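Local coordinates for type IV secretion system protein VirB11 (Brucella suis, PDB 2GZA), which hydrolyses ATP as a hexameric ATPase of the VirB type IV secretion system, which could be required to establish the bacterium's replication niche in its host, at residues 21-26 and 95-100; 193-198 and 279-284; 317-322 and 351-356. One frame throughout, in Å; residues are numbered along the deposited sequence.

Interaction 1: residues 21-26 and 95-100; sequences SVNFHL and ILPMGE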
# COMPACT_ATOMS: atom_id res chain seq x y z
N SER C 21 1.47 -46.30 -27.56
CA SER C 21 2.49 -46.66 -26.57
C SER C 21 1.94 -46.53 -25.16
O SER C 21 2.14 -47.43 -24.34
CB SER C 21 3.75 -45.82 -26.73
OG SER C 21 4.35 -46.07 -27.99
N VAL C 22 1.24 -45.43 -24.90
CA VAL C 22 0.58 -45.20 -23.63
C VAL C 22 -0.40 -46.33 -23.34
O VAL C 22 -0.39 -46.88 -22.24
CB VAL C 22 -0.16 -43.86 -23.62
CG1 VAL C 22 -0.65 -43.55 -22.23
CG2 VAL C 22 0.76 -42.75 -24.11
N ASN C 23 -1.24 -46.66 -24.32
CA ASN C 23 -2.21 -47.75 -24.22
C ASN C 23 -1.56 -49.09 -23.92
O ASN C 23 -2.10 -49.91 -23.18
CB ASN C 23 -3.04 -47.87 -25.50
CG ASN C 23 -4.15 -46.86 -25.57
OD1 ASN C 23 -4.31 -46.03 -24.66
ND2 ASN C 23 -4.92 -46.90 -26.65
N PHE C 24 -0.39 -49.30 -24.53
CA PHE C 24 0.39 -50.51 -24.32
C PHE C 24 0.74 -50.68 -22.84
O PHE C 24 0.53 -51.75 -22.27
CB PHE C 24 1.67 -50.47 -25.16
CG PHE C 24 2.50 -51.72 -25.09
CD1 PHE C 24 2.24 -52.78 -25.95
CD2 PHE C 24 3.55 -51.83 -24.17
CE1 PHE C 24 3.01 -53.94 -25.89
CE2 PHE C 24 4.32 -52.99 -24.11
CZ PHE C 24 4.04 -54.05 -24.97
N HIS C 25 1.25 -49.61 -22.24
CA HIS C 25 1.62 -49.62 -20.83
C HIS C 25 0.41 -49.51 -19.88
O HIS C 25 0.55 -49.73 -18.68
CB HIS C 25 2.68 -48.55 -20.52
CG HIS C 25 3.91 -48.66 -21.35
ND1 HIS C 25 4.78 -49.72 -21.25
CD2 HIS C 25 4.42 -47.85 -22.31
CE1 HIS C 25 5.77 -49.56 -22.11
NE2 HIS C 25 5.57 -48.44 -22.77
N LEU C 26 -0.75 -49.19 -20.44
CA LEU C 26 -1.99 -49.15 -19.67
C LEU C 26 -2.68 -50.50 -19.58
O LEU C 26 -3.63 -50.66 -18.81
CB LEU C 26 -2.93 -48.10 -20.24
CG LEU C 26 -2.61 -46.66 -19.85
CD1 LEU C 26 -3.59 -45.73 -20.53
CD2 LEU C 26 -2.67 -46.51 -18.35
N ILE C 95 -3.69 -35.63 -19.66
CA ILE C 95 -5.01 -36.06 -20.10
C ILE C 95 -4.81 -37.15 -21.14
O ILE C 95 -4.24 -36.91 -22.20
CB ILE C 95 -5.82 -34.89 -20.67
CG1 ILE C 95 -6.27 -33.98 -19.52
CG2 ILE C 95 -7.02 -35.41 -21.47
CD1 ILE C 95 -6.74 -32.59 -19.95
N LEU C 96 -5.26 -38.36 -20.81
CA LEU C 96 -5.05 -39.53 -21.66
C LEU C 96 -6.01 -39.56 -22.87
O LEU C 96 -7.01 -38.84 -22.90
CB LEU C 96 -5.18 -40.82 -20.84
CG LEU C 96 -4.12 -41.19 -19.79
CD1 LEU C 96 -4.55 -42.39 -18.97
CD2 LEU C 96 -2.75 -41.43 -20.39
N PRO C 97 -5.70 -40.40 -23.88
CA PRO C 97 -6.43 -40.51 -25.16
C PRO C 97 -7.94 -40.66 -25.03
O PRO C 97 -8.68 -40.09 -25.84
CB PRO C 97 -5.85 -41.78 -25.80
CG PRO C 97 -4.50 -41.92 -25.21
CD PRO C 97 -4.56 -41.35 -23.82
N MET C 98 -8.39 -41.45 -24.05
CA MET C 98 -9.82 -41.67 -23.83
C MET C 98 -10.44 -40.63 -22.89
O MET C 98 -11.62 -40.75 -22.53
CB MET C 98 -10.10 -43.10 -23.34
CG MET C 98 -9.46 -44.27 -24.15
SD MET C 98 -10.09 -44.64 -25.84
CE MET C 98 -11.70 -45.36 -25.54
N GLY C 99 -9.66 -39.62 -22.49
CA GLY C 99 -10.17 -38.49 -21.72
C GLY C 99 -9.84 -38.51 -20.25
O GLY C 99 -10.12 -37.54 -19.54
N GLU C 100 -9.25 -39.61 -19.79
CA GLU C 100 -8.89 -39.79 -18.38
C GLU C 100 -7.84 -38.78 -17.94
O GLU C 100 -6.88 -38.54 -18.67
CB GLU C 100 -8.33 -41.21 -18.14
CG GLU C 100 -9.22 -42.38 -18.59
CD GLU C 100 -8.72 -43.10 -19.85
OE1 GLU C 100 -9.20 -44.22 -20.11
OE2 GLU C 100 -7.87 -42.56 -20.58
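The C-terminal part of helix 13-26 faces the loop between strands 91-95 and 101-105, the CA atoms coming closest at Val22 and Leu96 (8.2 Å) and at Asn23 and Pro97 (8.4 Å). At that separation the backbones are held apart by side chains, and Leu96 does most of the bridging. Its two methyls are shared between two helix residues one turn apart. CD2 meets Val22 CG1 at 3.5 Å, the two side chains passing at a slant. CD1, carried to the far end of an extended chain by a chi2 of 172°, meets Leu26 CD1 at 3.8 Å, tip to tip. Val22 presents CG1 because a chi1 of -171° places that methyl anti to its backbone N. Beside this apolar centre, Asn23 and Pro97 run alongside each other, pointing opposite ways, with Asn23 OD1 lying 4.2 Å from Pro97 CG; this is van der Waals contact at the more open margin. The same helix residues also touch helix 67-81, Val22 on Thr77 and Leu26 on Leu73, while Leu96 packs on Ile102 of its own hairpin. The loop that offers Leu96 is itself well defined. Leu96 to Gly99 form a type I turn closed by Gly99 N to Leu96 O at 2.8 Å; Gly99, the last residue of the turn, has a positive phi of 103°, and Leu96 N donates to Glu100 O at 2.7 Å. That combination is the signature of a beta hairpin closed by a type I turn with a G1 beta bulge, here at the edge of the six-stranded antiparallel sheet in the N-terminal part of the protein, packed by its first turn residue against the N-terminal helix.

Interaction 2: residues 193-198 and 279-284; sequences KALMQE and GSITSC
Ile281 sends its CD1 methyl against the C-terminal part of helix 188-196, where Leu195 and Met196 receive it; the nearest CA atoms are those of Met196 and Ile281, 7.8 Å apart. The isoleucine does this with CG1 anti to its own carbonyl carbon (chi1 -56°) and a nearly extended chi2 of 159°, which stands the CD1 methyl away from the strand. That methyl lies 4.2 Å from Leu195 CB and 4.1 Å from Leu195 O, so it abuts the helix close to the backbone. Met196 adds its CG, 4.2 Å from the same methyl. Thus the base of the methionine chain does the touching, and its side chain also packs on Leu214 and Leu216. With CG anti to its carbonyl carbon (chi1 -69°), Leu195 also carries CD1 to 4.3 Å from Ile281 CG2, and its side chain goes on to touch Ile178 and Val180 of strand 178-182 as well as Leu168 and Val172 of helix 164-173. One turn earlier on the helix, Met192 also packs on Ile281. All three residues of the contact are buried. Strand 281-285 runs parallel to strand 178-182, which leads through the predicted ATP-binding loop into helix 188-196; the side chain of Met196 is about 8 Å from that of Thr189. Packing of the helix that follows the Walker A loop on the neighbouring parallel strands is characteristic of the P-loop NTPase core.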
# COMPACT_ATOMS: atom_id res chain seq x y z
N LYS C 193 0.70 -39.04 15.00
CA LYS C 193 0.60 -40.47 14.65
C LYS C 193 -0.47 -41.20 15.45
O LYS C 193 -1.15 -42.08 14.91
CB LYS C 193 1.95 -41.17 14.81
CG LYS C 193 2.97 -40.80 13.75
CD LYS C 193 3.95 -41.94 13.47
CE LYS C 193 5.09 -41.96 14.47
NZ LYS C 193 6.22 -42.81 13.99
N ALA C 194 -0.62 -40.84 16.72
CA ALA C 194 -1.68 -41.40 17.55
C ALA C 194 -3.05 -41.04 16.97
O ALA C 194 -3.94 -41.87 16.91
CB ALA C 194 -1.56 -40.92 18.98
N LEU C 195 -3.19 -39.79 16.54
CA LEU C 195 -4.44 -39.30 15.96
C LEU C 195 -4.76 -39.94 14.62
O LEU C 195 -5.93 -40.13 14.27
CB LEU C 195 -4.43 -37.77 15.82
CG LEU C 195 -4.46 -36.93 17.10
CD1 LEU C 195 -4.25 -35.47 16.76
CD2 LEU C 195 -5.75 -37.12 17.88
N MET C 196 -3.72 -40.26 13.86
CA MET C 196 -3.87 -40.90 12.56
C MET C 196 -4.39 -42.33 12.67
O MET C 196 -5.05 -42.83 11.75
CB MET C 196 -2.54 -40.88 11.80
CG MET C 196 -2.29 -39.61 11.01
SD MET C 196 -0.53 -39.23 10.74
CE MET C 196 0.11 -40.78 10.13
N GLN C 197 -4.11 -42.98 13.80
CA GLN C 197 -4.62 -44.32 14.04
C GLN C 197 -6.14 -44.33 14.24
O GLN C 197 -6.77 -45.38 14.18
CB GLN C 197 -3.89 -44.97 15.23
CG GLN C 197 -2.43 -45.32 14.95
CD GLN C 197 -2.25 -46.21 13.73
OE1 GLN C 197 -1.58 -45.84 12.77
NE2 GLN C 197 -2.87 -47.39 13.75
N GLU C 198 -6.71 -43.16 14.46
CA GLU C 198 -8.15 -43.00 14.63
C GLU C 198 -8.89 -42.82 13.31
O GLU C 198 -10.12 -42.86 13.27
CB GLU C 198 -8.47 -41.82 15.56
CG GLU C 198 -7.85 -41.91 16.95
CD GLU C 198 -8.20 -43.18 17.70
OE1 GLU C 198 -7.31 -43.72 18.39
OE2 GLU C 198 -9.37 -43.64 17.61
N GLY C 279 -10.68 -33.39 7.35
CA GLY C 279 -9.99 -34.41 8.13
C GLY C 279 -8.47 -34.38 8.13
O GLY C 279 -7.84 -35.35 8.54
N SER C 280 -7.91 -33.26 7.68
CA SER C 280 -6.46 -33.06 7.70
C SER C 280 -5.92 -32.96 9.12
O SER C 280 -6.56 -32.40 10.01
CB SER C 280 -6.08 -31.79 6.95
OG SER C 280 -6.24 -31.95 5.55
N ILE C 281 -4.74 -33.53 9.32
CA ILE C 281 -4.00 -33.40 10.56
C ILE C 281 -2.62 -32.91 10.17
O ILE C 281 -2.02 -33.45 9.23
CB ILE C 281 -3.92 -34.74 11.34
CG1 ILE C 281 -5.32 -35.30 11.59
CG2 ILE C 281 -3.17 -34.58 12.66
CD1 ILE C 281 -5.34 -36.80 11.88
N THR C 282 -2.14 -31.88 10.86
CA THR C 282 -0.81 -31.34 10.63
C THR C 282 -0.20 -30.88 11.96
O THR C 282 -0.83 -31.00 13.01
CB THR C 282 -0.82 -30.20 9.59
OG1 THR C 282 0.52 -29.79 9.30
CG2 THR C 282 -1.63 -29.00 10.07
N SER C 283 1.03 -30.37 11.92
CA SER C 283 1.65 -29.83 13.12
C SER C 283 2.27 -28.46 12.87
O SER C 283 2.45 -28.04 11.72
CB SER C 283 2.70 -30.79 13.65
OG SER C 283 3.87 -30.73 12.86
N CYS C 284 2.62 -27.78 13.96
CA CYS C 284 3.21 -26.47 13.89
C CYS C 284 3.93 -26.18 15.21
O CYS C 284 3.36 -26.36 16.28
CB CYS C 284 2.11 -25.43 13.63
SG CYS C 284 2.62 -23.71 13.50

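Interaction 3: residues 317-322 and 351-356; sequences LLYLVV and RALSLQ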
# COMPACT_ATOMS: atom_id res chain seq x y z
N LEU C 317 -9.41 -16.70 7.51
CA LEU C 317 -9.23 -17.94 6.76
C LEU C 317 -8.79 -19.09 7.66
O LEU C 317 -9.29 -20.20 7.54
CB LEU C 317 -8.26 -17.75 5.59
CG LEU C 317 -8.91 -17.52 4.22
CD1 LEU C 317 -9.98 -18.58 3.90
CD2 LEU C 317 -9.50 -16.15 4.14
N LEU C 318 -7.86 -18.80 8.56
CA LEU C 318 -7.40 -19.78 9.54
C LEU C 318 -8.54 -20.32 10.41
O LEU C 318 -8.61 -21.52 10.67
CB LEU C 318 -6.31 -19.18 10.43
CG LEU C 318 -4.82 -19.35 10.09
CD1 LEU C 318 -4.58 -20.36 8.98
CD2 LEU C 318 -4.19 -18.03 9.74
N TYR C 319 -9.42 -19.43 10.85
CA TYR C 319 -10.55 -19.82 11.68
C TYR C 319 -11.63 -20.59 10.93
O TYR C 319 -12.32 -21.42 11.53
CB TYR C 319 -11.17 -18.61 12.39
CG TYR C 319 -10.31 -17.99 13.48
CD1 TYR C 319 -10.23 -16.61 13.62
CD2 TYR C 319 -9.57 -18.78 14.36
CE1 TYR C 319 -9.44 -16.03 14.61
CE2 TYR C 319 -8.78 -18.21 15.35
CZ TYR C 319 -8.72 -16.83 15.47
OH TYR C 319 -7.95 -16.26 16.45
N LEU C 320 -11.77 -20.33 9.64
CA LEU C 320 -12.73 -21.04 8.81
C LEU C 320 -12.26 -22.45 8.48
O LEU C 320 -13.07 -23.34 8.24
CB LEU C 320 -12.99 -20.26 7.53
CG LEU C 320 -13.85 -19.01 7.67
CD1 LEU C 320 -13.82 -18.21 6.40
CD2 LEU C 320 -15.29 -19.35 8.05
N VAL C 321 -10.95 -22.63 8.49
CA VAL C 321 -10.31 -23.84 7.99
C VAL C 321 -9.83 -24.75 9.12
O VAL C 321 -9.90 -25.97 9.01
CB VAL C 321 -9.16 -23.44 7.04
CG1 VAL C 321 -8.04 -24.46 7.05
CG2 VAL C 321 -9.69 -23.21 5.65
N VAL C 322 -9.34 -24.15 10.21
CA VAL C 322 -8.75 -24.92 11.31
C VAL C 322 -9.76 -25.11 12.42
O VAL C 322 -10.18 -24.15 13.05
CB VAL C 322 -7.46 -24.25 11.88
CG1 VAL C 322 -6.93 -25.02 13.08
CG2 VAL C 322 -6.37 -24.15 10.81
N ARG C 351 -18.57 -20.25 12.93
CA ARG C 351 -19.96 -19.99 12.54
C ARG C 351 -20.22 -18.51 12.27
O ARG C 351 -20.48 -18.13 11.13
CB ARG C 351 -20.93 -20.49 13.61
CG ARG C 351 -22.33 -20.76 13.10
CD ARG C 351 -22.41 -22.12 12.43
NE ARG C 351 -23.22 -22.05 11.21
CZ ARG C 351 -22.73 -22.09 9.98
NH1 ARG C 351 -21.43 -22.21 9.77
NH2 ARG C 351 -23.56 -22.01 8.95
N ALA C 352 -20.14 -17.70 13.32
CA ALA C 352 -20.35 -16.27 13.21
C ALA C 352 -19.67 -15.72 11.96
O ALA C 352 -20.33 -15.19 11.06
CB ALA C 352 -19.87 -15.55 14.47
N LEU C 353 -18.34 -15.89 11.90
CA LEU C 353 -17.51 -15.49 10.77
C LEU C 353 -18.05 -15.90 9.40
O LEU C 353 -18.22 -15.06 8.52
CB LEU C 353 -16.10 -16.05 10.94
CG LEU C 353 -14.96 -15.22 11.54
CD1 LEU C 353 -15.40 -14.23 12.62
CD2 LEU C 353 -13.90 -16.16 12.08
N SER C 354 -18.33 -17.19 9.22
CA SER C 354 -18.78 -17.70 7.92
C SER C 354 -20.17 -17.18 7.56
O SER C 354 -20.59 -17.28 6.40
CB SER C 354 -18.78 -19.23 7.91
OG SER C 354 -19.66 -19.76 8.87
N LEU C 355 -20.84 -16.60 8.54
CA LEU C 355 -22.19 -16.10 8.37
C LEU C 355 -22.20 -14.57 8.37
O LEU C 355 -23.23 -13.95 8.10
CB LEU C 355 -23.06 -16.62 9.52
CG LEU C 355 -24.36 -17.35 9.19
CD1 LEU C 355 -24.09 -18.64 8.42
CD2 LEU C 355 -25.08 -17.66 10.48
N GLN C 356 -21.03 -13.99 8.66
CA GLN C 356 -20.88 -12.57 8.96
C GLN C 356 -21.15 -11.66 7.77
O GLN C 356 -21.63 -10.79 7.05
CB GLN C 356 -19.49 -12.30 9.53
CG GLN C 356 -19.32 -11.01 10.31
CD GLN C 356 -17.94 -10.90 10.95
OE1 GLN C 356 -16.95 -11.43 10.42
NE2 GLN C 356 -17.85 -10.20 12.08
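Leu353 reaches from helix 347-355 toward Tyr319 and Leu320 on helix 311-321, the two short helical segments approaching to 9.6 Å between axes and crossing at -116°. Followed outward, the leucine begins at CB, which stands 4.5 Å from Leu320 CD2, a peripheral touch. CG comes within 4.5 Å of nothing on 317-322 and acts as the fork. Of its branches, CD2 is the one that does the work: it lies 3.7 Å from Tyr319 CB and 4.0 Å from Tyr319 CD1, meeting the root of the tyrosine and approaching its ring obliquely. The ring also meets Phe293, with planes at about 50°, and the hydroxyl at its far end is hydrogen-bonded to Arg315, so the polar tip has its partner away from this contact. Next to Leu353, Ser354 supplies its carbon rather than its oxygen: Leu320 CD2 lies 3.5 Å from Ser354 CB and 3.9 Å from Ser354 CA. A chi1 of 62° sets Ser354 OG between its backbone N and carbonyl carbon, where the carbonyl oxygens of Lys350 and Arg351 are near it. The serine oxygen is therefore occupied with its own helix. Glu294 of a neighbouring subunit packs on Leu320, placing this junction beside an interface of the hexamer. With methyl, methylene and ring carbons making the approaches, the tyrosine hydroxyl bonded to Arg315 and the serine oxygen near carbonyls of its own helix, the two helices are joined by dispersion and partial burial of apolar surface, a pairing that sets few directional demands.

From the N terminus, interaction 1 comes first, closing a loop of 68 residues as the chain, after strand 91-95, returns to helix 13-26. Interaction 2 opens only after that loop has closed, with 80 residues between its segments, and joins helix 188-196 to an outermost strand of the four-stranded mixed sheet. Interaction 3 follows, bringing helix 347-355 near the C terminus to helix 311-321 across 28 residues. The three are strictly in series; none nests or crosses. Interaction 1 lies across the chain's centre from the other two, about 36 and 42 Å away between centres, whereas interactions 2 and 3 approach to about 7 Å between nearest atoms without touching.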